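Local atomic coordinates of alpha-glucosidase (Pseudoalteromonas sp. K8, PDB entry 5HQA), a protein that hydrolyses alpha-glucosides as a chloride-activated family 97 glycoside hydrolase that binds calcium, caught here with the inhibitor acarbose. Residues H421-A426 with I431-H436; P541-F546 with Y629-E634; K43-F48 with N121-T126; K102-G107 with L247-P252. All blocks are in the same frame, centred on the assembly; numbering follows the deposited sequence.

Interaction 1. Residues H421-A426 with I431-H436; sequences HNVKLA and ISINTH. With AC1 (4,6-dideoxy-4-{[(1S,4R,5S,6S)-4,5,6-trihydroxy-3-(hydroxymethyl)cyclohex-2-en-1-yl]amino}-alpha-D-glucopyranose), chain B.
Ile433 keeps CG1 beside its backbone N (chi1 -65°), which lays CG1 and CD1 against the helix at Ala426. Asn422 turns CG to the far side from its own N, and this brings OD1 across to CG2 and CD1 of the same isoleucine. Ala426 CB is the centre of the packing. It lies 3.6 Å from Ile433 CG1 and 4.1 Å from Ile431 CB. Val423 CG2 adds a looser touch on Ile433 CB. The chain closes on itself where Ile431 N donates to Ala426 O at 2.9 Å, coming in above the carbonyl plane. The amide of Asn422 is buried but satisfied. Its ND2 bonds Tyr366, and a water donates to its OD1 at 2.8 Å. The same water reaches Thr435 OG1 only weakly.

At the far end of the strand, His436 turns to the sugar. Its ND1 donates to O2B on the cyclohexene ring of AC1 at 2.7 Å, nearly straight at 172° and in the ring plane. Its NE2 is bonded to Asp489, which also takes Asn434 ND2. Partners at both ring nitrogens fix the rotation of the imidazole. A phenylalanine in place of His436 would probably cost O2B its hydrogen bond from ND1 and Asp489 its bond to NE2, and leave the ring freer to turn. The 421-426 part of helix 413-428 and strand 432-435 run roughly antiparallel (154°), as expected for a helix that leads into the next parallel strand of a TIM-like beta/alpha barrel, with the sugar pocket at the strand's C-terminal end.

Interaction 2. Residues P541-F546 with Y629-E634; sequences PDAFQF and YDLTIE
Asp542 and Ala543, in the first turn of helix 541-549, rest on Leu631 and Ile633 of strand 631-638, an outermost strand of the C-terminal antiparallel sheet. The contact therefore joins helix 541-549 to that sheet. The axes of the two short segments pass 10.0 Å apart and cross at 62°, so the helix lies aslant over the strand and touches it at few points.

Leu631 and Ile633 are two apart on the strand, so both point to the helix. Ile633 reaches out with an extended chain (chi2 165°), which pushes CD1 to the helix backbone. There CD1 lies 3.7 Å from Asp542 CB and 4.1 Å from Ala543 N. The carboxylate of Asp542 swings off to the other side of CB, and only the methylene faces the isoleucine. Leu631 uses one branch: its CD2 comes to 3.9 Å from Ala543 CB. Around this patch, Ala514 of helix 513-522 touches Leu631. Phe495 packs on Ala543, and Tyr616 and His614 of strand 611-618 touch Ile633. Tyr616 also touches Gln545 and Phe546 of the helix, so it bridges the two segments.

No hydrogen bond or salt bridge links the two segments, and together they bury just 116 Å². Side-chain carbons meet each other and the helix backbone, without a polar bond. Such contacts have little directional preference. The negative charge of Asp542, in the first helical turn, is likely to interact favourably with the helix dipole.

Interaction 3. Residues K43-F48 with N121-T126; sequences KQHAPF and NNIEIT
Lys43 N donates to Glu124 O at 2.9 Å, a backbone hydrogen bond in which the N lies almost in line with the carbonyl bond (169°). A side-chain-to-backbone bond follows within the loop, where His45 ND1 donates to Ala46 O at 2.8 Å. This acceptor lies near the imidazole plane, and the bond uses a carbonyl lone pair, so it steadies the ring.

The charged contact is looser. Lys43 has CG anti to its backbone N (chi1 176°) and an extended chain, which carries it alongside Glu124 in the same direction. Lys43 CD passes 3.2 Å from Glu124 OE2, while NZ stays 3.8 Å from that oxygen, a long salt bridge. A water fills in: it accepts from NZ and donates to OE2, at 2.8 Å each.

Apolar contacts complete the set. Thr126 CG2 lies 3.8 Å from Lys43 CB. His45 CD2 meets Ile123 CG2 at 4.2 Å, and the His45 ring also packs edge-to-face with Phe42.

Strands 30-42 and 122-134 are antiparallel neighbours, and the chain keeps one more backbone bond to its partner just past the end of strand 30-42. This is a strand exit at the surface of the N-terminal, mostly beta region, which belongs to the galactose mutarotase-like clan.

Interaction 4. Residues K102-G107 with L247-P252; sequences KAFDSG and LNLNEP
Leu249 CD2 touches two side chains of strand 95-104. It lies 3.7 Å from Lys102 CD and 4.1 Å from Phe104 CE2, meeting the aromatic ring at its edge. Leu249 runs past both of them in the opposite direction. Phe104 CE1 also comes to 4.1 Å from Asn248 CB. The ring and the Asn248 amide have nearly parallel planes, 3° apart, but their side chains cross at a slant.

Next come two waters. The chain of Lys102 is extended, with CG beside its backbone N (chi1 -67°), and takes NZ past the leucine to two waters that join it to the carbonyls of Asn248 and Leu249. One water accepts from NZ and donates to Asn248 O at 2.7 Å. The other accepts from NZ at 2.8 Å and donates to Leu249 O.

Further out, Trp66 NE1 and Val77 O hold the two ends of the Asn248 amide and so set how it lies beside Phe104. Trp228 and Thr230 touch Leu249, and His80 meets the Phe104 ring. Phe104 itself opens a type I turn to Gly107, with Phe104 N bonded to Gly107 O. This is a tight two-residue beta hairpin between strands 95-104 and 107-114, and a short helix packs on its sheet within the N-terminal, mutarotase-like beta region.

In the fold
Interactions 3 and 4 lie in the N-terminal beta region, their centres 29 Å apart and on different antiparallel sheets. Their segments alternate along the chain, in the order 43-48, 102-107, 121-126, 247-252. Interaction 1 follows, in the parallel barrel sheet that carries the sugar pocket. Interaction 2 comes last and ties helix 541-549 to the C-terminal sheet. Interactions 2 and 3 mark opposite sides of the molecule, with centres 60 Å apart. Interactions 1 and 4 approach to about 9 Å at their nearest atoms, without touching. Only interaction 1 includes a residue of the pocket; the others are structural packing away from the annotated sites.

Interaction 1. Residues H421-A426 with I431-H436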
# COMPACT_ATOMS: atom_id res chain seq x y z
N HIS A 421 3.24 17.12 3.26
CA HIS A 421 2.70 18.48 3.22
C HIS A 421 1.34 18.49 2.53
O HIS A 421 0.40 19.13 3.01
CB HIS A 421 3.65 19.42 2.49
CG HIS A 421 3.01 20.72 2.12
ND1 HIS A 421 2.71 21.69 3.04
CD2 HIS A 421 2.57 21.19 0.92
CE1 HIS A 421 2.13 22.72 2.43
NE2 HIS A 421 2.04 22.44 1.15
N ASN A 422 1.23 17.78 1.40
CA ASN A 422 -0.03 17.69 0.66
C ASN A 422 -1.13 17.10 1.53
O ASN A 422 -2.26 17.62 1.59
CB ASN A 422 0.22 16.87 -0.61
CG ASN A 422 -1.03 16.70 -1.46
OD1 ASN A 422 -1.57 15.60 -1.57
ND2 ASN A 422 -1.46 17.78 -2.10
N VAL A 423 -0.82 16.00 2.23
CA VAL A 423 -1.80 15.33 3.08
C VAL A 423 -2.23 16.23 4.24
O VAL A 423 -3.42 16.33 4.57
CB VAL A 423 -1.23 13.99 3.58
CG1 VAL A 423 -2.09 13.40 4.70
CG2 VAL A 423 -1.08 13.01 2.41
N LYS A 424 -1.27 16.90 4.88
CA LYS A 424 -1.61 17.76 6.01
C LYS A 424 -2.41 18.97 5.57
O LYS A 424 -3.35 19.39 6.26
CB LYS A 424 -0.34 18.21 6.73
CG LYS A 424 0.34 17.16 7.59
CD LYS A 424 1.68 17.71 8.03
CE LYS A 424 2.21 17.06 9.27
NZ LYS A 424 3.55 17.63 9.60
N LEU A 425 -2.05 19.57 4.43
CA LEU A 425 -2.83 20.69 3.92
C LEU A 425 -4.24 20.23 3.53
O LEU A 425 -5.22 20.92 3.82
CB LEU A 425 -2.12 21.33 2.73
CG LEU A 425 -2.81 22.57 2.16
CD1 LEU A 425 -2.95 23.64 3.23
CD2 LEU A 425 -2.03 23.12 0.98
N ALA A 426 -4.35 19.06 2.89
CA ALA A 426 -5.67 18.53 2.56
C ALA A 426 -6.52 18.35 3.82
O ALA A 426 -7.72 18.64 3.81
CB ALA A 426 -5.52 17.20 1.82
N ILE A 431 -10.21 17.10 3.47
CA ILE A 431 -10.05 16.34 2.23
C ILE A 431 -9.11 15.17 2.51
O ILE A 431 -8.07 15.33 3.16
CB ILE A 431 -9.51 17.24 1.10
CG1 ILE A 431 -10.59 18.26 0.69
CG2 ILE A 431 -9.03 16.40 -0.09
CD1 ILE A 431 -10.11 19.29 -0.30
N SER A 432 -9.50 13.99 2.02
CA SER A 432 -8.68 12.78 2.07
C SER A 432 -7.96 12.57 0.75
O SER A 432 -8.46 12.97 -0.31
CB SER A 432 -9.54 11.56 2.39
OG SER A 432 -10.10 11.69 3.69
N ILE A 433 -6.80 11.92 0.81
CA ILE A 433 -5.87 11.85 -0.31
C ILE A 433 -5.64 10.39 -0.69
O ILE A 433 -5.37 9.54 0.17
CB ILE A 433 -4.53 12.53 0.02
CG1 ILE A 433 -4.75 14.04 0.22
CG2 ILE A 433 -3.51 12.30 -1.09
CD1 ILE A 433 -5.28 14.74 -1.04
N ASN A 434 -5.74 10.12 -2.00
CA ASN A 434 -5.42 8.84 -2.62
C ASN A 434 -4.25 9.10 -3.56
O ASN A 434 -4.43 9.74 -4.60
CB ASN A 434 -6.65 8.31 -3.36
CG ASN A 434 -6.35 7.19 -4.35
OD1 ASN A 434 -5.29 6.56 -4.31
ND2 ASN A 434 -7.31 6.93 -5.25
N THR A 435 -3.04 8.66 -3.19
CA THR A 435 -1.82 9.07 -3.89
C THR A 435 -1.40 8.02 -4.91
O THR A 435 -1.05 6.89 -4.53
CB THR A 435 -0.67 9.28 -2.91
OG1 THR A 435 -1.08 10.13 -1.84
CG2 THR A 435 0.53 9.92 -3.64
N HIS A 436 -1.38 8.39 -6.19
CA HIS A 436 -0.75 7.55 -7.20
C HIS A 436 0.67 8.03 -7.48
O HIS A 436 0.98 9.21 -7.31
CB HIS A 436 -1.59 7.50 -8.48
CG HIS A 436 -2.80 6.62 -8.35
ND1 HIS A 436 -3.20 5.73 -9.32
CD2 HIS A 436 -3.67 6.47 -7.31
CE1 HIS A 436 -4.28 5.08 -8.90
NE2 HIS A 436 -4.59 5.52 -7.69
C1 AC1 B . 2.65 5.88 -17.05
O2 AC1 B . 3.95 4.79 -15.35
C2 AC1 B . 2.85 5.70 -15.55
C4A AC1 B . -4.23 7.88 -13.89
C3 AC1 B . 1.59 5.20 -14.88
O3 AC1 B . 1.83 4.97 -13.48
C4 AC1 B . 0.47 6.18 -15.10
N4A AC1 B . -0.72 5.93 -14.24
C5 AC1 B . 0.18 5.96 -16.58
O5 AC1 B . 1.33 6.51 -17.35
C6 AC1 B . -1.08 6.60 -17.07
C1B AC1 B . -1.26 7.14 -13.52
C2B AC1 B . -2.53 6.70 -12.53
O2B AC1 B . -2.10 5.58 -11.75
C3B AC1 B . -3.70 6.46 -13.27
O3B AC1 B . -4.77 5.90 -12.48
O4 AC1 B . -5.33 7.65 -14.75
C5B AC1 B . -3.21 8.61 -14.60
C7B AC1 B . -1.65 8.21 -14.36
C6B AC1 B . -3.54 10.04 -15.04
O6B AC1 B . -3.53 10.85 -13.91
O HOH W 1 -0.28 13.36 -2.62

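Interaction 2. Residues P541-F546 with Y629-E634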
# COMPACT_ATOMS: atom_id res chain seq x y z
N PRO A 541 -25.83 -7.73 -14.29
CA PRO A 541 -26.35 -7.27 -12.99
C PRO A 541 -26.23 -8.29 -11.87
O PRO A 541 -26.08 -7.89 -10.71
CB PRO A 541 -27.82 -6.93 -13.30
CG PRO A 541 -28.13 -7.63 -14.56
CD PRO A 541 -26.87 -7.73 -15.34
N ASP A 542 -26.29 -9.59 -12.15
CA ASP A 542 -26.18 -10.56 -11.06
C ASP A 542 -24.79 -10.53 -10.45
O ASP A 542 -24.64 -10.52 -9.22
CB ASP A 542 -26.52 -11.96 -11.55
CG ASP A 542 -28.01 -12.11 -11.91
OD1 ASP A 542 -28.86 -11.49 -11.22
OD2 ASP A 542 -28.32 -12.85 -12.87
N ALA A 543 -23.76 -10.53 -11.29
CA ALA A 543 -22.40 -10.40 -10.79
C ALA A 543 -22.20 -9.05 -10.12
O ALA A 543 -21.51 -8.95 -9.10
CB ALA A 543 -21.39 -10.58 -11.93
N PHE A 544 -22.79 -7.99 -10.69
CA PHE A 544 -22.62 -6.65 -10.15
C PHE A 544 -23.17 -6.55 -8.73
O PHE A 544 -22.71 -5.70 -7.95
CB PHE A 544 -23.32 -5.64 -11.07
CG PHE A 544 -22.99 -4.20 -10.77
CD1 PHE A 544 -21.69 -3.80 -10.53
CD2 PHE A 544 -24.00 -3.24 -10.77
CE1 PHE A 544 -21.39 -2.48 -10.27
CE2 PHE A 544 -23.71 -1.91 -10.52
CZ PHE A 544 -22.40 -1.53 -10.26
N GLN A 545 -24.13 -7.41 -8.37
CA GLN A 545 -24.71 -7.36 -7.03
C GLN A 545 -23.65 -7.54 -5.94
O GLN A 545 -23.75 -6.93 -4.87
CB GLN A 545 -25.80 -8.41 -6.88
CG GLN A 545 -26.60 -8.29 -5.59
CD GLN A 545 -27.40 -7.00 -5.53
OE1 GLN A 545 -28.23 -6.71 -6.41
NE2 GLN A 545 -27.15 -6.20 -4.50
N PHE A 546 -22.61 -8.34 -6.19
CA PHE A 546 -21.58 -8.48 -5.17
C PHE A 546 -20.87 -7.16 -4.92
O PHE A 546 -20.59 -6.81 -3.77
CB PHE A 546 -20.55 -9.55 -5.53
CG PHE A 546 -19.54 -9.75 -4.44
CD1 PHE A 546 -19.88 -10.47 -3.30
CD2 PHE A 546 -18.28 -9.17 -4.52
CE1 PHE A 546 -18.96 -10.64 -2.26
CE2 PHE A 546 -17.36 -9.33 -3.49
CZ PHE A 546 -17.70 -10.06 -2.35
N TYR A 629 -15.68 -15.80 -18.50
CA TYR A 629 -16.93 -15.29 -17.96
C TYR A 629 -17.82 -16.35 -17.33
O TYR A 629 -18.80 -15.99 -16.67
CB TYR A 629 -17.74 -14.57 -19.05
CG TYR A 629 -17.03 -13.39 -19.68
CD1 TYR A 629 -16.74 -12.25 -18.93
CD2 TYR A 629 -16.68 -13.40 -21.02
CE1 TYR A 629 -16.10 -11.16 -19.52
CE2 TYR A 629 -16.04 -12.32 -21.61
CZ TYR A 629 -15.76 -11.20 -20.85
OH TYR A 629 -15.13 -10.11 -21.43
N ASP A 630 -17.52 -17.64 -17.51
CA ASP A 630 -18.37 -18.66 -16.89
C ASP A 630 -18.40 -18.46 -15.39
O ASP A 630 -17.36 -18.42 -14.73
CB ASP A 630 -17.85 -20.06 -17.22
CG ASP A 630 -18.25 -20.52 -18.61
OD1 ASP A 630 -18.70 -19.69 -19.44
OD2 ASP A 630 -18.11 -21.73 -18.89
N LEU A 631 -19.61 -18.31 -14.85
CA LEU A 631 -19.80 -17.90 -13.47
C LEU A 631 -20.97 -18.67 -12.87
O LEU A 631 -21.97 -18.90 -13.55
CB LEU A 631 -20.07 -16.40 -13.39
CG LEU A 631 -20.23 -15.80 -12.00
CD1 LEU A 631 -18.87 -15.66 -11.34
CD2 LEU A 631 -20.93 -14.45 -12.10
N THR A 632 -20.83 -19.07 -11.61
CA THR A 632 -21.92 -19.69 -10.87
C THR A 632 -22.19 -18.85 -9.63
O THR A 632 -21.25 -18.46 -8.93
CB THR A 632 -21.57 -21.13 -10.48
OG1 THR A 632 -21.42 -21.91 -11.66
CG2 THR A 632 -22.68 -21.74 -9.61
N ILE A 633 -23.46 -18.54 -9.38
CA ILE A 633 -23.86 -17.83 -8.17
C ILE A 633 -24.84 -18.71 -7.42
O ILE A 633 -25.86 -19.12 -7.98
CB ILE A 633 -24.48 -16.46 -8.48
CG1 ILE A 633 -23.56 -15.63 -9.39
CG2 ILE A 633 -24.73 -15.71 -7.18
CD1 ILE A 633 -24.27 -14.42 -10.01
N GLU A 634 -24.53 -18.99 -6.16
CA GLU A 634 -25.22 -20.00 -5.38
C GLU A 634 -25.55 -19.42 -4.01
O GLU A 634 -24.76 -18.67 -3.44
CB GLU A 634 -24.33 -21.24 -5.25
CG GLU A 634 -24.92 -22.40 -4.49
CD GLU A 634 -23.95 -23.58 -4.40
OE1 GLU A 634 -24.36 -24.64 -3.88
OE2 GLU A 634 -22.79 -23.44 -4.85

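Interaction 3. Residues K43-F48 with N121-T126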
# COMPACT_ATOMS: atom_id res chain seq x y z
N LYS A 43 28.38 13.33 5.53
CA LYS A 43 29.19 14.04 4.55
C LYS A 43 30.42 14.64 5.21
O LYS A 43 31.53 14.54 4.68
CB LYS A 43 28.36 15.13 3.87
CG LYS A 43 29.18 15.97 2.92
CD LYS A 43 28.33 17.01 2.22
CE LYS A 43 29.21 18.00 1.48
NZ LYS A 43 28.44 19.21 1.12
N GLN A 44 30.24 15.27 6.36
CA GLN A 44 31.33 15.96 7.03
C GLN A 44 31.57 15.45 8.44
O GLN A 44 32.73 15.28 8.85
CB GLN A 44 31.05 17.47 7.06
CG GLN A 44 32.13 18.30 7.72
CD GLN A 44 33.50 18.13 7.05
OE1 GLN A 44 33.61 18.12 5.82
NE2 GLN A 44 34.54 17.97 7.88
N HIS A 45 30.52 15.19 9.20
CA HIS A 45 30.67 14.67 10.55
C HIS A 45 31.43 13.35 10.54
O HIS A 45 31.37 12.58 9.57
CB HIS A 45 29.28 14.48 11.18
CG HIS A 45 29.30 14.41 12.67
ND1 HIS A 45 29.61 13.26 13.35
CD2 HIS A 45 29.04 15.35 13.61
CE1 HIS A 45 29.54 13.49 14.65
NE2 HIS A 45 29.20 14.76 14.83
N ALA A 46 32.16 13.08 11.62
CA ALA A 46 32.85 11.80 11.77
C ALA A 46 31.83 10.67 11.86
O ALA A 46 30.71 10.87 12.35
CB ALA A 46 33.74 11.82 13.02
N PRO A 47 32.18 9.46 11.40
CA PRO A 47 31.18 8.39 11.32
C PRO A 47 30.77 7.82 12.67
O PRO A 47 31.52 7.87 13.65
CB PRO A 47 31.89 7.31 10.47
CG PRO A 47 33.34 7.56 10.70
CD PRO A 47 33.48 9.06 10.82
N PHE A 48 29.55 7.29 12.72
CA PHE A 48 29.10 6.46 13.84
C PHE A 48 29.22 5.02 13.36
O PHE A 48 28.27 4.42 12.86
CB PHE A 48 27.66 6.79 14.24
CG PHE A 48 27.52 8.06 15.04
CD1 PHE A 48 28.61 8.87 15.30
CD2 PHE A 48 26.28 8.43 15.54
CE1 PHE A 48 28.46 10.04 16.05
CE2 PHE A 48 26.13 9.59 16.28
CZ PHE A 48 27.22 10.40 16.53
N ASN A 121 25.57 19.18 14.75
CA ASN A 121 24.80 20.36 14.36
C ASN A 121 24.07 20.08 13.05
O ASN A 121 23.26 19.15 12.99
CB ASN A 121 25.73 21.56 14.27
CG ASN A 121 26.51 21.76 15.55
OD1 ASN A 121 25.93 21.83 16.63
ND2 ASN A 121 27.84 21.78 15.44
N ASN A 122 24.35 20.84 12.00
CA ASN A 122 23.72 20.58 10.71
C ASN A 122 24.45 19.41 10.08
O ASN A 122 25.62 19.53 9.71
CB ASN A 122 23.77 21.81 9.82
CG ASN A 122 22.98 22.95 10.38
OD1 ASN A 122 21.80 22.80 10.72
ND2 ASN A 122 23.62 24.10 10.53
N ILE A 123 23.78 18.27 9.97
CA ILE A 123 24.45 17.09 9.46
C ILE A 123 23.73 16.59 8.23
O ILE A 123 22.55 16.89 7.99
CB ILE A 123 24.58 15.97 10.52
CG1 ILE A 123 23.21 15.56 11.05
CG2 ILE A 123 25.45 16.43 11.68
CD1 ILE A 123 22.79 14.23 10.54
N GLU A 124 24.46 15.84 7.41
CA GLU A 124 23.92 15.24 6.21
C GLU A 124 24.35 13.78 6.20
O GLU A 124 25.54 13.48 6.04
CB GLU A 124 24.40 15.97 4.96
CG GLU A 124 23.98 17.43 4.93
CD GLU A 124 24.43 18.15 3.69
OE1 GLU A 124 23.57 18.56 2.88
OE2 GLU A 124 25.66 18.29 3.50
N ILE A 125 23.39 12.88 6.39
CA ILE A 125 23.69 11.46 6.32
C ILE A 125 23.97 11.09 4.87
O ILE A 125 23.18 11.40 3.97
CB ILE A 125 22.53 10.63 6.88
CG1 ILE A 125 22.30 10.94 8.36
CG2 ILE A 125 22.76 9.12 6.65
CD1 ILE A 125 21.00 10.38 8.86
N THR A 126 25.11 10.43 4.64
CA THR A 126 25.43 9.90 3.33
C THR A 126 25.28 8.39 3.25
O THR A 126 25.16 7.86 2.14
CB THR A 126 26.86 10.28 2.93
OG1 THR A 126 27.76 9.88 3.96
CG2 THR A 126 26.96 11.80 2.74
O HOH W 2 26.71 20.78 2.62

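Interaction 4. Residues K102-G107 with L247-P252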
# COMPACT_ATOMS: atom_id res chain seq x y z
N LYS A 102 11.75 -3.13 19.35
CA LYS A 102 10.46 -3.63 19.82
C LYS A 102 10.25 -5.02 19.23
O LYS A 102 10.31 -5.19 18.01
CB LYS A 102 9.32 -2.70 19.41
CG LYS A 102 9.35 -1.34 20.10
CD LYS A 102 8.16 -0.48 19.69
CE LYS A 102 8.06 0.78 20.53
NZ LYS A 102 6.77 1.49 20.25
N ALA A 103 10.04 -6.01 20.10
CA ALA A 103 9.90 -7.40 19.67
C ALA A 103 8.45 -7.82 19.87
O ALA A 103 7.98 -7.88 21.02
CB ALA A 103 10.86 -8.30 20.44
N PHE A 104 7.76 -8.09 18.77
CA PHE A 104 6.40 -8.62 18.75
C PHE A 104 6.44 -10.11 18.43
O PHE A 104 7.43 -10.62 17.89
CB PHE A 104 5.54 -7.92 17.70
CG PHE A 104 5.49 -6.43 17.82
CD1 PHE A 104 4.37 -5.80 18.35
CD2 PHE A 104 6.55 -5.64 17.37
CE1 PHE A 104 4.30 -4.43 18.45
CE2 PHE A 104 6.50 -4.27 17.46
CZ PHE A 104 5.37 -3.66 18.01
N ASP A 105 5.34 -10.80 18.71
CA ASP A 105 5.26 -12.20 18.28
C ASP A 105 5.35 -12.34 16.76
O ASP A 105 5.75 -13.40 16.28
CB ASP A 105 3.97 -12.85 18.79
CG ASP A 105 3.99 -13.07 20.28
OD1 ASP A 105 5.09 -12.99 20.89
OD2 ASP A 105 2.92 -13.33 20.86
N SER A 106 5.00 -11.31 16.00
CA SER A 106 5.01 -11.39 14.55
C SER A 106 6.20 -10.71 13.89
O SER A 106 6.28 -10.69 12.66
CB SER A 106 3.72 -10.79 13.99
OG SER A 106 3.59 -9.43 14.37
N GLY A 107 7.14 -10.15 14.65
CA GLY A 107 8.28 -9.49 14.04
C GLY A 107 8.91 -8.47 14.96
O GLY A 107 8.53 -8.33 16.13
N LEU A 247 1.29 -0.66 11.56
CA LEU A 247 0.47 0.33 12.25
C LEU A 247 0.95 0.56 13.68
O LEU A 247 0.98 1.71 14.15
CB LEU A 247 -0.99 -0.12 12.28
CG LEU A 247 -1.78 -0.04 10.97
CD1 LEU A 247 -3.14 -0.70 11.18
CD2 LEU A 247 -1.95 1.42 10.54
N ASN A 248 1.32 -0.51 14.39
CA ASN A 248 1.69 -0.36 15.79
C ASN A 248 2.95 0.47 15.98
O ASN A 248 3.18 0.99 17.08
CB ASN A 248 1.88 -1.73 16.44
CG ASN A 248 0.58 -2.28 17.00
OD1 ASN A 248 -0.26 -1.52 17.48
ND2 ASN A 248 0.41 -3.60 16.95
N LEU A 249 3.78 0.59 14.95
CA LEU A 249 5.00 1.37 15.08
C LEU A 249 4.81 2.84 14.72
O LEU A 249 5.76 3.61 14.83
CB LEU A 249 6.10 0.75 14.21
CG LEU A 249 6.59 -0.60 14.74
CD1 LEU A 249 7.62 -1.16 13.80
CD2 LEU A 249 7.18 -0.46 16.15
N ASN A 250 3.61 3.24 14.32
CA ASN A 250 3.35 4.63 14.00
C ASN A 250 2.75 5.38 15.19
O ASN A 250 2.17 4.79 16.10
CB ASN A 250 2.42 4.74 12.79
CG ASN A 250 3.18 4.62 11.49
OD1 ASN A 250 3.57 5.63 10.90
ND2 ASN A 250 3.44 3.38 11.06
N GLU A 251 2.91 6.71 15.15
CA GLU A 251 2.37 7.55 16.20
C GLU A 251 0.84 7.58 16.13
O GLU A 251 0.26 7.44 15.04
CB GLU A 251 2.90 8.98 16.08
CG GLU A 251 4.40 9.12 16.22
CD GLU A 251 4.84 10.58 16.28
OE1 GLU A 251 4.68 11.21 17.35
OE2 GLU A 251 5.33 11.09 15.25
N PRO A 252 0.17 7.77 17.26
CA PRO A 252 -1.30 7.85 17.24
C PRO A 252 -1.80 9.04 16.43
O PRO A 252 -1.11 10.05 16.24
CB PRO A 252 -1.67 7.99 18.72
CG PRO A 252 -0.49 7.48 19.46
CD PRO A 252 0.71 7.81 18.63
O HOH W 3 4.34 -0.11 19.31
O HOH W 4 6.30 3.20 18.03